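Pesticidal crystal protein Cry2Aa (PDB 1I5P) is an insecticidal toxin that binds midgut epithelial cells of dipteran and lepidopteran larvae and promotes their colloid-osmotic lysis. Local coordinates at residues A[62-67]-A[74-79]; A[96-99]-A[104-107]; A[532-537]-A[620-625]. All coordinates share one frame; numbering follows the deposited sequence.

In the fold
Interactions 1 and 2 both lie in the N-terminal helical bundle, in series along the chain, with centres about 29 Å apart. Each ties a helix to what comes soon after it, and each does so with a lysine or arginine bound to a glutamate. Interaction 3 belongs to the C-terminal beta sandwich and is apolar. It is nearer to interaction 1, with nearest atoms about 9 Å apart, than to interaction 2, where the gap is about 26 Å. Val65, next to Lys64, is backbone-bonded to Leu267, whose strand 267-268 pairs with 493-496, which pairs with 617-626. Interactions 2 and 3 lie on opposite sides of the chain's centre.

Interaction 1: residues A[62-67]-A[74-79]; sequences LKKVGS and LSELWG
Lys64 and Glu76 form a salt bridge across the gap between helix 53-65 and helix 74-81. The charged pair carries the whole contact between 62-67 and 74-79. Lys64 NZ lies 2.9 Å from Glu76 OE2 and donates a hydrogen bond to it. The ammonium comes from above the carboxylate, 54° out of its plane. Glu76 OE1 is less involved, at 3.9 Å from Lys64 NZ. The carbon next to the ammonium also comes close, with Lys64 CE 3.2 Å from Glu76 OE2.

Lys64 turns once beyond CG, at chi2 (-65°), and then runs straight out to NZ. Glu76 is extended beyond CG. Together the straight end of Lys64 and the extended Glu76 bridge helices whose nearest CA atoms here, Lys64 CA and Leu77 CA, are 10.1 Å apart.

The two helices follow each other in the helical bundle of the N-terminal domain, which in delta-endotoxins is the pore-forming domain. A short loop joins them. Two more polar bonds lie close by: Lys64 NZ also donates to Arg72 O, which ties one ammonium to both the loop and the next helix, and Leu74 N bonds to Asp190 OD2 of helix 170-193.

Apolar contacts between the helices lie beside the bridge. Leu77 packs on Val57 and Phe60 of helix 53-65. The side chain of Glu76 touches Phe60 as well.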
ATOM      1  N   LEU A  62       0.393  -6.858 -10.656  1.00 11.80           N
ATOM      2  CA  LEU A  62      -0.292  -5.594 -10.914  1.00 12.54           C
ATOM      3  C   LEU A  62      -0.383  -5.353 -12.425  1.00 13.12           C
ATOM      4  O   LEU A  62      -1.424  -4.944 -12.930  1.00 13.73           O
ATOM      5  CB  LEU A  62       0.460  -4.434 -10.246  1.00 10.72           C
ATOM      6  CG  LEU A  62       0.259  -4.240  -8.731  1.00 11.50           C
ATOM      7  CD1 LEU A  62       1.306  -3.287  -8.176  1.00 11.11           C
ATOM      8  CD2 LEU A  62      -1.148  -3.712  -8.471  1.00 11.89           C
ATOM      9  N   LYS A  63       0.704  -5.631 -13.140  1.00 12.85           N
ATOM     10  CA  LYS A  63       0.737  -5.442 -14.589  1.00 14.43           C
ATOM     11  C   LYS A  63      -0.114  -6.449 -15.366  1.00 14.01           C
ATOM     12  O   LYS A  63      -0.628  -6.132 -16.438  1.00 13.47           O
ATOM     13  CB  LYS A  63       2.181  -5.490 -15.085  1.00 14.60           C
ATOM     14  CG  LYS A  63       2.986  -4.243 -14.747  1.00 16.25           C
ATOM     15  CD  LYS A  63       4.404  -4.332 -15.276  1.00 14.83           C
ATOM     16  CE  LYS A  63       5.114  -2.994 -15.173  1.00 18.80           C
ATOM     17  NZ  LYS A  63       4.595  -1.978 -16.131  1.00 19.59           N
ATOM     18  N   LYS A  64      -0.253  -7.661 -14.836  1.00 14.59           N
ATOM     19  CA  LYS A  64      -1.069  -8.679 -15.491  1.00 14.04           C
ATOM     20  C   LYS A  64      -2.536  -8.270 -15.429  1.00 14.03           C
ATOM     21  O   LYS A  64      -3.268  -8.365 -16.416  1.00 11.79           O
ATOM     22  CB  LYS A  64      -0.892 -10.037 -14.805  1.00 13.72           C
ATOM     23  CG  LYS A  64       0.353 -10.795 -15.235  1.00 13.49           C
ATOM     24  CD  LYS A  64       0.281 -11.180 -16.709  1.00 14.11           C
ATOM     25  CE  LYS A  64       1.474 -12.034 -17.118  1.00 17.15           C
ATOM     26  NZ  LYS A  64       1.461 -12.362 -18.568  1.00 17.88           N
ATOM     27  N   VAL A  65      -2.955  -7.817 -14.253  1.00 13.40           N
ATOM     28  CA  VAL A  65      -4.330  -7.384 -14.025  1.00 12.76           C
ATOM     29  C   VAL A  65      -4.580  -6.046 -14.722  1.00 12.14           C
ATOM     30  O   VAL A  65      -5.693  -5.758 -15.168  1.00  8.81           O
ATOM     31  CB  VAL A  65      -4.600  -7.211 -12.510  1.00 13.51           C
ATOM     32  CG1 VAL A  65      -5.969  -6.569 -12.276  1.00 16.14           C
ATOM     33  CG2 VAL A  65      -4.521  -8.562 -11.812  1.00 14.88           C
ATOM     34  N   GLY A  66      -3.528  -5.238 -14.809  1.00 11.00           N
ATOM     35  CA  GLY A  66      -3.637  -3.925 -15.419  1.00 13.23           C
ATOM     36  C   GLY A  66      -3.701  -3.900 -16.933  1.00 14.24           C
ATOM     37  O   GLY A  66      -3.862  -2.839 -17.529  1.00 15.40           O
ATOM     38  N   SER A  67      -3.589  -5.064 -17.562  1.00 14.82           N
ATOM     39  CA  SER A  67      -3.626  -5.135 -19.021  1.00 16.89           C
ATOM     40  C   SER A  67      -4.359  -6.371 -19.541  1.00 15.07           C
ATOM     41  O   SER A  67      -4.126  -7.486 -19.078  1.00 13.42           O
ATOM     42  CB  SER A  67      -2.202  -5.110 -19.572  1.00 17.17           C
ATOM     43  OG  SER A  67      -2.210  -5.350 -20.963  1.00 26.13           O
ATOM     44  N   LEU A  74       0.564 -17.855 -14.669  1.00 16.24           N
ATOM     45  CA  LEU A  74       1.387 -18.935 -14.129  1.00 16.37           C
ATOM     46  C   LEU A  74       2.751 -19.219 -14.751  1.00 15.86           C
ATOM     47  O   LEU A  74       3.725 -19.413 -14.027  1.00 14.81           O
ATOM     48  CB  LEU A  74       0.583 -20.237 -14.069  1.00 16.35           C
ATOM     49  CG  LEU A  74       1.162 -21.253 -13.069  1.00 18.65           C
ATOM     50  CD1 LEU A  74       1.050 -20.676 -11.654  1.00 14.92           C
ATOM     51  CD2 LEU A  74       0.432 -22.584 -13.165  1.00 15.51           C
ATOM     52  N   SER A  75       2.839 -19.247 -16.076  1.00 17.12           N
ATOM     53  CA  SER A  75       4.125 -19.538 -16.708  1.00 19.97           C
ATOM     54  C   SER A  75       5.201 -18.498 -16.403  1.00 19.16           C
ATOM     55  O   SER A  75       6.316 -18.851 -16.027  1.00 19.89           O
ATOM     56  CB  SER A  75       3.966 -19.678 -18.220  1.00 20.09           C
ATOM     57  OG  SER A  75       5.200 -20.057 -18.794  1.00 22.67           O
ATOM     58  N   GLU A  76       4.875 -17.221 -16.563  1.00 17.87           N
ATOM     59  CA  GLU A  76       5.852 -16.180 -16.288  1.00 16.64           C
ATOM     60  C   GLU A  76       6.077 -16.038 -14.788  1.00 15.04           C
ATOM     61  O   GLU A  76       7.193 -15.780 -14.348  1.00 15.95           O
ATOM     62  CB  GLU A  76       5.400 -14.854 -16.907  1.00 17.77           C
ATOM     63  CG  GLU A  76       5.495 -14.856 -18.430  1.00 21.48           C
ATOM     64  CD  GLU A  76       4.825 -13.660 -19.082  1.00 24.08           C
ATOM     65  OE1 GLU A  76       4.748 -13.630 -20.329  1.00 28.58           O
ATOM     66  OE2 GLU A  76       4.374 -12.754 -18.356  1.00 25.36           O
ATOM     67  N   LEU A  77       5.024 -16.224 -14.000  1.00 14.04           N
ATOM     68  CA  LEU A  77       5.164 -16.125 -12.555  1.00 15.03           C
ATOM     69  C   LEU A  77       6.208 -17.126 -12.073  1.00 14.54           C
ATOM     70  O   LEU A  77       7.099 -16.786 -11.293  1.00 14.98           O
ATOM     71  CB  LEU A  77       3.836 -16.411 -11.860  1.00 11.76           C
ATOM     72  CG  LEU A  77       3.939 -16.546 -10.337  1.00 13.68           C
ATOM     73  CD1 LEU A  77       4.513 -15.269  -9.730  1.00 13.22           C
ATOM     74  CD2 LEU A  77       2.563 -16.846  -9.768  1.00 10.45           C
ATOM     75  N   TRP A  78       6.081 -18.363 -12.547  1.00 16.60           N
ATOM     76  CA  TRP A  78       6.998 -19.444 -12.194  1.00 16.79           C
ATOM     77  C   TRP A  78       8.435 -19.029 -12.499  1.00 15.98           C
ATOM     78  O   TRP A  78       9.353 -19.305 -11.721  1.00 15.13           O
ATOM     79  CB  TRP A  78       6.652 -20.706 -12.997  1.00 18.53           C
ATOM     80  CG  TRP A  78       7.535 -21.889 -12.723  1.00 20.26           C
ATOM     81  CD1 TRP A  78       7.340 -22.859 -11.780  1.00 21.90           C
ATOM     82  CD2 TRP A  78       8.750 -22.233 -13.402  1.00 22.58           C
ATOM     83  NE1 TRP A  78       8.351 -23.786 -11.834  1.00 22.21           N
ATOM     84  CE2 TRP A  78       9.231 -23.426 -12.819  1.00 22.56           C
ATOM     85  CE3 TRP A  78       9.479 -21.649 -14.448  1.00 23.34           C
ATOM     86  CZ2 TRP A  78      10.409 -24.048 -13.247  1.00 22.96           C
ATOM     87  CZ3 TRP A  78      10.650 -22.268 -14.874  1.00 23.79           C
ATOM     88  CH2 TRP A  78      11.102 -23.457 -14.271  1.00 22.74           C
ATOM     89  N   GLY A  79       8.616 -18.355 -13.631  1.00 16.39           N
ATOM     90  CA  GLY A  79       9.942 -17.916 -14.045  1.00 15.50           C
ATOM     91  C   GLY A  79      10.553 -16.835 -13.174  1.00 15.19           C
ATOM     92  O   GLY A  79      11.760 -16.612 -13.214  1.00 15.10           O
TER

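Interaction 2: residues A[96-99]-A[104-107]; sequences ETEQ and RLNT
The carboxylate of Glu98 meets the guanidinium of Arg104 edge-on, with Glu98 CD at the guanidinium edge and in its plane. With the two planes 61° apart, the pair is not a flat two-pronged one. Glu98 OE1 takes Arg104 NH2 at 3.2 Å on its syn lone pair. Glu98 OE2 lies obliquely to the guanidinium, 2.7 Å from Arg104 NE. That hydrogen bond is weak because it is bent, although the salt bridge is short. Arg104 folds back to this position through bends at chi2 and chi3.

The backbone supplies another donor. Leu105 N points almost straight at Glu98 OE1, 3.1 Å away, with an angle of 169° at the hydrogen. It comes from above the carboxylate plane, so OE1 is gripped from two directions. The Leu105 side chain is brought alongside the same oxygen, with Leu105 CG 3.8 Å from Glu98 OE1.

This is a helix-to-loop connection in the N-terminal helical bundle. Glu98 is near the end of helix 88-101 and holds the turn that leads to helix 107-135. The Asn106 side chain caps a backbone N at the start of that next helix, and Asn106 OD1 also bonds to Thr109 OG1.

Apolar cover comes from helix 170-193, where Leu172 touches Glu98 and Leu173 touches Leu105. Arg95 adds a further positive group near the carboxylate, as a long, weak ion pair with Glu98 OE2.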
ATOM      1  N   GLU A  96      14.990 -14.995   5.530  1.00 14.45           N
ATOM      2  CA  GLU A  96      15.020 -13.589   5.913  1.00 14.04           C
ATOM      3  C   GLU A  96      13.830 -13.293   6.819  1.00 13.98           C
ATOM      4  O   GLU A  96      13.878 -12.377   7.633  1.00 14.30           O
ATOM      5  CB  GLU A  96      14.996 -12.683   4.682  1.00 13.99           C
ATOM      6  CG  GLU A  96      16.240 -12.817   3.814  1.00 13.56           C
ATOM      7  CD  GLU A  96      16.557 -11.555   3.038  1.00 13.90           C
ATOM      8  OE1 GLU A  96      16.892 -10.539   3.675  1.00 12.88           O
ATOM      9  OE2 GLU A  96      16.475 -11.581   1.790  1.00 14.26           O
ATOM     10  N   THR A  97      12.758 -14.067   6.669  1.00 13.36           N
ATOM     11  CA  THR A  97      11.585 -13.888   7.510  1.00 14.05           C
ATOM     12  C   THR A  97      11.951 -14.381   8.909  1.00 15.31           C
ATOM     13  O   THR A  97      11.562 -13.783   9.913  1.00 16.07           O
ATOM     14  CB  THR A  97      10.383 -14.696   6.981  1.00 14.16           C
ATOM     15  OG1 THR A  97      10.053 -14.246   5.661  1.00 13.88           O
ATOM     16  CG2 THR A  97       9.170 -14.515   7.889  1.00 11.56           C
ATOM     17  N   GLU A  98      12.708 -15.476   8.965  1.00 14.62           N
ATOM     18  CA  GLU A  98      13.147 -16.031  10.241  1.00 16.12           C
ATOM     19  C   GLU A  98      14.009 -15.004  10.956  1.00 15.54           C
ATOM     20  O   GLU A  98      13.877 -14.798  12.160  1.00 15.48           O
ATOM     21  CB  GLU A  98      13.964 -17.315  10.033  1.00 16.34           C
ATOM     22  CG  GLU A  98      13.127 -18.555   9.771  1.00 17.90           C
ATOM     23  CD  GLU A  98      13.947 -19.840   9.727  1.00 20.39           C
ATOM     24  OE1 GLU A  98      13.348 -20.924   9.879  1.00 22.14           O
ATOM     25  OE2 GLU A  98      15.183 -19.780   9.536  1.00 23.67           O
ATOM     26  N   GLN A  99      14.894 -14.359  10.206  1.00 15.30           N
ATOM     27  CA  GLN A  99      15.767 -13.362  10.794  1.00 16.59           C
ATOM     28  C   GLN A  99      14.980 -12.137  11.251  1.00 16.88           C
ATOM     29  O   GLN A  99      15.240 -11.590  12.322  1.00 17.43           O
ATOM     30  CB  GLN A  99      16.854 -12.952   9.796  1.00 18.37           C
ATOM     31  CG  GLN A  99      17.932 -12.040  10.385  1.00 19.55           C
ATOM     32  CD  GLN A  99      19.211 -12.055   9.567  1.00 20.89           C
ATOM     33  OE1 GLN A  99      19.316 -12.777   8.577  1.00 24.17           O
ATOM     34  NE2 GLN A  99      20.194 -11.259   9.980  1.00 16.65           N
ATOM     35  N   ARG A 104      12.262 -19.362  14.301  1.00 26.52           N
ATOM     36  CA  ARG A 104      12.818 -20.408  13.462  1.00 27.65           C
ATOM     37  C   ARG A 104      11.917 -21.627  13.415  1.00 26.42           C
ATOM     38  O   ARG A 104      11.247 -21.952  14.392  1.00 27.14           O
ATOM     39  CB  ARG A 104      14.197 -20.818  13.978  1.00 30.58           C
ATOM     40  CG  ARG A 104      15.313 -19.865  13.592  1.00 37.69           C
ATOM     41  CD  ARG A 104      16.383 -20.621  12.821  1.00 43.10           C
ATOM     42  NE  ARG A 104      15.789 -21.351  11.704  1.00 47.82           N
ATOM     43  CZ  ARG A 104      16.108 -22.596  11.367  1.00 48.59           C
ATOM     44  NH1 ARG A 104      17.021 -23.263  12.059  1.00 48.58           N
ATOM     45  NH2 ARG A 104      15.502 -23.179  10.340  1.00 46.15           N
ATOM     46  N   LEU A 105      11.893 -22.293  12.268  1.00 24.87           N
ATOM     47  CA  LEU A 105      11.092 -23.498  12.117  1.00 24.61           C
ATOM     48  C   LEU A 105      11.876 -24.618  12.776  1.00 25.85           C
ATOM     49  O   LEU A 105      13.099 -24.524  12.895  1.00 25.70           O
ATOM     50  CB  LEU A 105      10.923 -23.852  10.640  1.00 23.55           C
ATOM     51  CG  LEU A 105      10.123 -22.936   9.720  1.00 22.58           C
ATOM     52  CD1 LEU A 105      10.166 -23.498   8.303  1.00 21.25           C
ATOM     53  CD2 LEU A 105       8.692 -22.834  10.215  1.00 19.90           C
ATOM     54  N   ASN A 106      11.198 -25.671  13.214  1.00 24.41           N
ATOM     55  CA  ASN A 106      11.937 -26.780  13.792  1.00 25.98           C
ATOM     56  C   ASN A 106      12.502 -27.545  12.598  1.00 26.68           C
ATOM     57  O   ASN A 106      12.124 -27.282  11.451  1.00 25.47           O
ATOM     58  CB  ASN A 106      11.034 -27.676  14.643  1.00 23.41           C
ATOM     59  CG  ASN A 106       9.914 -28.304  13.851  1.00 25.00           C
ATOM     60  OD1 ASN A 106       9.785 -28.088  12.645  1.00 25.41           O
ATOM     61  ND2 ASN A 106       9.090 -29.095  14.528  1.00 26.09           N
ATOM     62  N   THR A 107      13.399 -28.486  12.858  1.00 27.57           N
ATOM     63  CA  THR A 107      14.029 -29.247  11.789  1.00 29.40           C
ATOM     64  C   THR A 107      13.057 -30.022  10.895  1.00 28.75           C
ATOM     65  O   THR A 107      13.267 -30.114   9.686  1.00 25.70           O
ATOM     66  CB  THR A 107      15.076 -30.223  12.364  1.00 32.06           C
ATOM     67  OG1 THR A 107      16.004 -30.588  11.335  1.00 35.79           O
ATOM     68  CG2 THR A 107      14.401 -31.475  12.902  1.00 33.36           C
TER

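Interaction 3: residues A[532-537]-A[620-625]; sequences ARYTLR and MNIMFV
The Ile622 CD1 methyl lies over one face of the Tyr534 ring inside the C-terminal domain, a lectin-like beta sandwich of jelly-roll type. Strands 530-537 and 617-626 belong to different sheets. Tyr534 CA and Ile622 CA are 9.8 Å apart, and the gap widens to 11.3 Å between Leu536 CA and Phe624 CA. Two pairs of side chains bridge it.

The bond from CA to CB of Tyr534 points toward the other strand. With CG anti to the carbonyl carbon (chi1 -58°), the ring is carried over to Ile622. From there every ring carbon meets the same methyl group. Tyr534 CG is 4.0 Å from Ile622 CD1, and the distance shortens along the ring to 3.7 Å at Tyr534 CZ. Ile622 CD1 stands 3.6 Å from the ring centroid and 6° off the normal, a CH-pi contact over the centre of the face. Beyond CZ, the hydroxyl turns to a loop, where Tyr534 OH hydrogen bonds to Pro498 O. Ile496 of strand 493-496 packs against both Tyr534 and Ile622.

Two residues on in each strand, Leu536 and Phe624 approach from opposite directions. The Phe624 ring also stacks with Phe494. Leu536 touches it with one methyl group, Leu536 CD2 lying 3.6 Å from Phe624 CZ.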
ATOM      1  N   ALA A 532     -19.170  12.066  -0.809  1.00 14.14           N
ATOM      2  CA  ALA A 532     -17.742  12.114  -1.065  1.00 14.62           C
ATOM      3  C   ALA A 532     -17.560  12.405  -2.552  1.00 15.26           C
ATOM      4  O   ALA A 532     -18.022  11.642  -3.405  1.00 15.91           O
ATOM      5  CB  ALA A 532     -17.088  10.774  -0.702  1.00 10.78           C
ATOM      6  N   ARG A 533     -16.908  13.518  -2.864  1.00 15.39           N
ATOM      7  CA  ARG A 533     -16.679  13.876  -4.253  1.00 14.82           C
ATOM      8  C   ARG A 533     -15.267  13.547  -4.705  1.00 15.16           C
ATOM      9  O   ARG A 533     -14.302  13.792  -3.986  1.00 14.94           O
ATOM     10  CB  ARG A 533     -16.932  15.367  -4.488  1.00 14.38           C
ATOM     11  CG  ARG A 533     -16.312  15.867  -5.799  1.00 14.34           C
ATOM     12  CD  ARG A 533     -16.818  17.231  -6.203  1.00 17.71           C
ATOM     13  NE  ARG A 533     -18.234  17.188  -6.555  1.00 18.27           N
ATOM     14  CZ  ARG A 533     -18.924  18.232  -6.998  1.00 20.62           C
ATOM     15  NH1 ARG A 533     -18.330  19.410  -7.142  1.00 20.31           N
ATOM     16  NH2 ARG A 533     -20.206  18.096  -7.308  1.00 20.49           N
ATOM     17  N   TYR A 534     -15.164  13.008  -5.914  1.00 15.03           N
ATOM     18  CA  TYR A 534     -13.883  12.664  -6.514  1.00 13.53           C
ATOM     19  C   TYR A 534     -13.810  13.316  -7.886  1.00 14.41           C
ATOM     20  O   TYR A 534     -14.826  13.474  -8.564  1.00 11.32           O
ATOM     21  CB  TYR A 534     -13.744  11.148  -6.647  1.00 15.39           C
ATOM     22  CG  TYR A 534     -13.860  10.434  -5.325  1.00 14.64           C
ATOM     23  CD1 TYR A 534     -15.104  10.150  -4.775  1.00 12.52           C
ATOM     24  CD2 TYR A 534     -12.725  10.109  -4.589  1.00 15.29           C
ATOM     25  CE1 TYR A 534     -15.222   9.565  -3.517  1.00 15.00           C
ATOM     26  CE2 TYR A 534     -12.829   9.522  -3.330  1.00 16.86           C
ATOM     27  CZ  TYR A 534     -14.080   9.259  -2.802  1.00 13.43           C
ATOM     28  OH  TYR A 534     -14.186   8.722  -1.543  1.00 14.78           O
ATOM     29  N   THR A 535     -12.605  13.705  -8.286  1.00 14.11           N
ATOM     30  CA  THR A 535     -12.411  14.343  -9.580  1.00 14.19           C
ATOM     31  C   THR A 535     -11.335  13.621 -10.377  1.00 13.74           C
ATOM     32  O   THR A 535     -10.251  13.323  -9.864  1.00 11.04           O
ATOM     33  CB  THR A 535     -12.015  15.819  -9.416  1.00 13.06           C
ATOM     34  OG1 THR A 535     -12.972  16.470  -8.577  1.00 12.87           O
ATOM     35  CG2 THR A 535     -11.988  16.520 -10.778  1.00 15.05           C
ATOM     36  N   LEU A 536     -11.638  13.353 -11.641  1.00 13.07           N
ATOM     37  CA  LEU A 536     -10.704  12.649 -12.499  1.00 13.07           C
ATOM     38  C   LEU A 536     -10.594  13.303 -13.875  1.00 14.48           C
ATOM     39  O   LEU A 536     -11.525  13.968 -14.342  1.00 11.80           O
ATOM     40  CB  LEU A 536     -11.155  11.194 -12.645  1.00 14.06           C
ATOM     41  CG  LEU A 536     -12.456  10.960 -13.414  1.00 16.92           C
ATOM     42  CD1 LEU A 536     -12.113  10.645 -14.859  1.00 15.47           C
ATOM     43  CD2 LEU A 536     -13.244   9.808 -12.810  1.00 15.41           C
ATOM     44  N   ARG A 537      -9.446  13.099 -14.517  1.00 14.25           N
ATOM     45  CA  ARG A 537      -9.182  13.639 -15.842  1.00 14.18           C
ATOM     46  C   ARG A 537      -9.538  12.532 -16.835  1.00 14.80           C
ATOM     47  O   ARG A 537      -8.814  11.541 -16.947  1.00 15.21           O
ATOM     48  CB  ARG A 537      -7.700  14.005 -15.967  1.00 16.02           C
ATOM     49  CG  ARG A 537      -7.334  14.733 -17.249  1.00 18.15           C
ATOM     50  CD  ARG A 537      -7.939  16.119 -17.267  1.00 20.36           C
ATOM     51  NE  ARG A 537      -7.571  16.870 -18.460  1.00 23.28           N
ATOM     52  CZ  ARG A 537      -7.895  18.141 -18.667  1.00 23.26           C
ATOM     53  NH1 ARG A 537      -8.594  18.804 -17.754  1.00 21.41           N
ATOM     54  NH2 ARG A 537      -7.528  18.745 -19.786  1.00 24.43           N
ATOM     55  N   MET A 620     -14.885   1.173   0.019  1.00 14.63           N
ATOM     56  CA  MET A 620     -13.570   0.549  -0.100  1.00 13.06           C
ATOM     57  C   MET A 620     -12.750   0.794  -1.363  1.00 12.93           C
ATOM     58  O   MET A 620     -11.531   0.975  -1.281  1.00 12.80           O
ATOM     59  CB  MET A 620     -13.723  -0.947   0.155  1.00 13.97           C
ATOM     60  CG  MET A 620     -14.317  -1.225   1.533  1.00 12.29           C
ATOM     61  SD  MET A 620     -14.792  -2.928   1.767  1.00 12.97           S
ATOM     62  CE  MET A 620     -13.164  -3.661   2.000  1.00 10.51           C
ATOM     63  N   ASN A 621     -13.393   0.775  -2.528  1.00 11.71           N
ATOM     64  CA  ASN A 621     -12.676   1.035  -3.771  1.00 12.17           C
ATOM     65  C   ASN A 621     -13.610   1.553  -4.850  1.00 13.13           C
ATOM     66  O   ASN A 621     -14.808   1.266  -4.857  1.00 12.06           O
ATOM     67  CB  ASN A 621     -11.965  -0.221  -4.290  1.00 11.97           C
ATOM     68  CG  ASN A 621     -10.676   0.108  -5.059  1.00 15.61           C
ATOM     69  OD1 ASN A 621     -10.474   1.240  -5.514  1.00 11.81           O
ATOM     70  ND2 ASN A 621      -9.802  -0.887  -5.205  1.00 12.22           N
ATOM     71  N   ILE A 622     -13.035   2.323  -5.762  1.00 13.16           N
ATOM     72  CA  ILE A 622     -13.769   2.896  -6.875  1.00 13.93           C
ATOM     73  C   ILE A 622     -13.054   2.369  -8.105  1.00 14.24           C
ATOM     74  O   ILE A 622     -11.880   2.672  -8.325  1.00 15.73           O
ATOM     75  CB  ILE A 622     -13.694   4.445  -6.845  1.00 13.97           C
ATOM     76  CG1 ILE A 622     -14.298   4.967  -5.538  1.00 13.53           C
ATOM     77  CG2 ILE A 622     -14.431   5.036  -8.045  1.00 11.44           C
ATOM     78  CD1 ILE A 622     -13.961   6.431  -5.242  1.00 13.28           C
ATOM     79  N   MET A 623     -13.743   1.572  -8.906  1.00 13.54           N
ATOM     80  CA  MET A 623     -13.097   1.029 -10.088  1.00 18.10           C
ATOM     81  C   MET A 623     -13.881   1.165 -11.375  1.00 16.04           C
ATOM     82  O   MET A 623     -15.065   0.825 -11.441  1.00 15.78           O
ATOM     83  CB  MET A 623     -12.729  -0.438  -9.869  1.00 19.58           C
ATOM     84  CG  MET A 623     -13.822  -1.248  -9.247  1.00 29.28           C
ATOM     85  SD  MET A 623     -13.493  -1.555  -7.513  1.00 32.70           S
ATOM     86  CE  MET A 623     -14.409  -3.079  -7.316  1.00 26.54           C
ATOM     87  N   PHE A 624     -13.199   1.685 -12.392  1.00 15.31           N
ATOM     88  CA  PHE A 624     -13.778   1.863 -13.715  1.00 14.46           C
ATOM     89  C   PHE A 624     -13.253   0.712 -14.560  1.00 14.13           C
ATOM     90  O   PHE A 624     -12.040   0.539 -14.717  1.00 12.75           O
ATOM     91  CB  PHE A 624     -13.354   3.203 -14.317  1.00 15.40           C
ATOM     92  CG  PHE A 624     -13.807   4.390 -13.519  1.00 16.76           C
ATOM     93  CD1 PHE A 624     -13.131   4.766 -12.370  1.00 16.33           C
ATOM     94  CD2 PHE A 624     -14.932   5.114 -13.901  1.00 18.27           C
ATOM     95  CE1 PHE A 624     -13.563   5.847 -11.607  1.00 16.95           C
ATOM     96  CE2 PHE A 624     -15.377   6.202 -13.138  1.00 15.75           C
ATOM     97  CZ  PHE A 624     -14.687   6.563 -11.991  1.00 16.57           C
ATOM     98  N   VAL A 625     -14.176  -0.077 -15.090  1.00 13.06           N
ATOM     99  CA  VAL A 625     -13.819  -1.235 -15.887  1.00 14.49           C
ATOM    100  C   VAL A 625     -14.390  -1.117 -17.298  1.00 13.64           C
ATOM    101  O   VAL A 625     -15.517  -0.656 -17.481  1.00 13.82           O
ATOM    102  CB  VAL A 625     -14.364  -2.514 -15.205  1.00 14.97           C
ATOM    103  CG1 VAL A 625     -13.928  -3.751 -15.966  1.00 16.95           C
ATOM    104  CG2 VAL A 625     -13.873  -2.561 -13.755  1.00 13.82           C
TER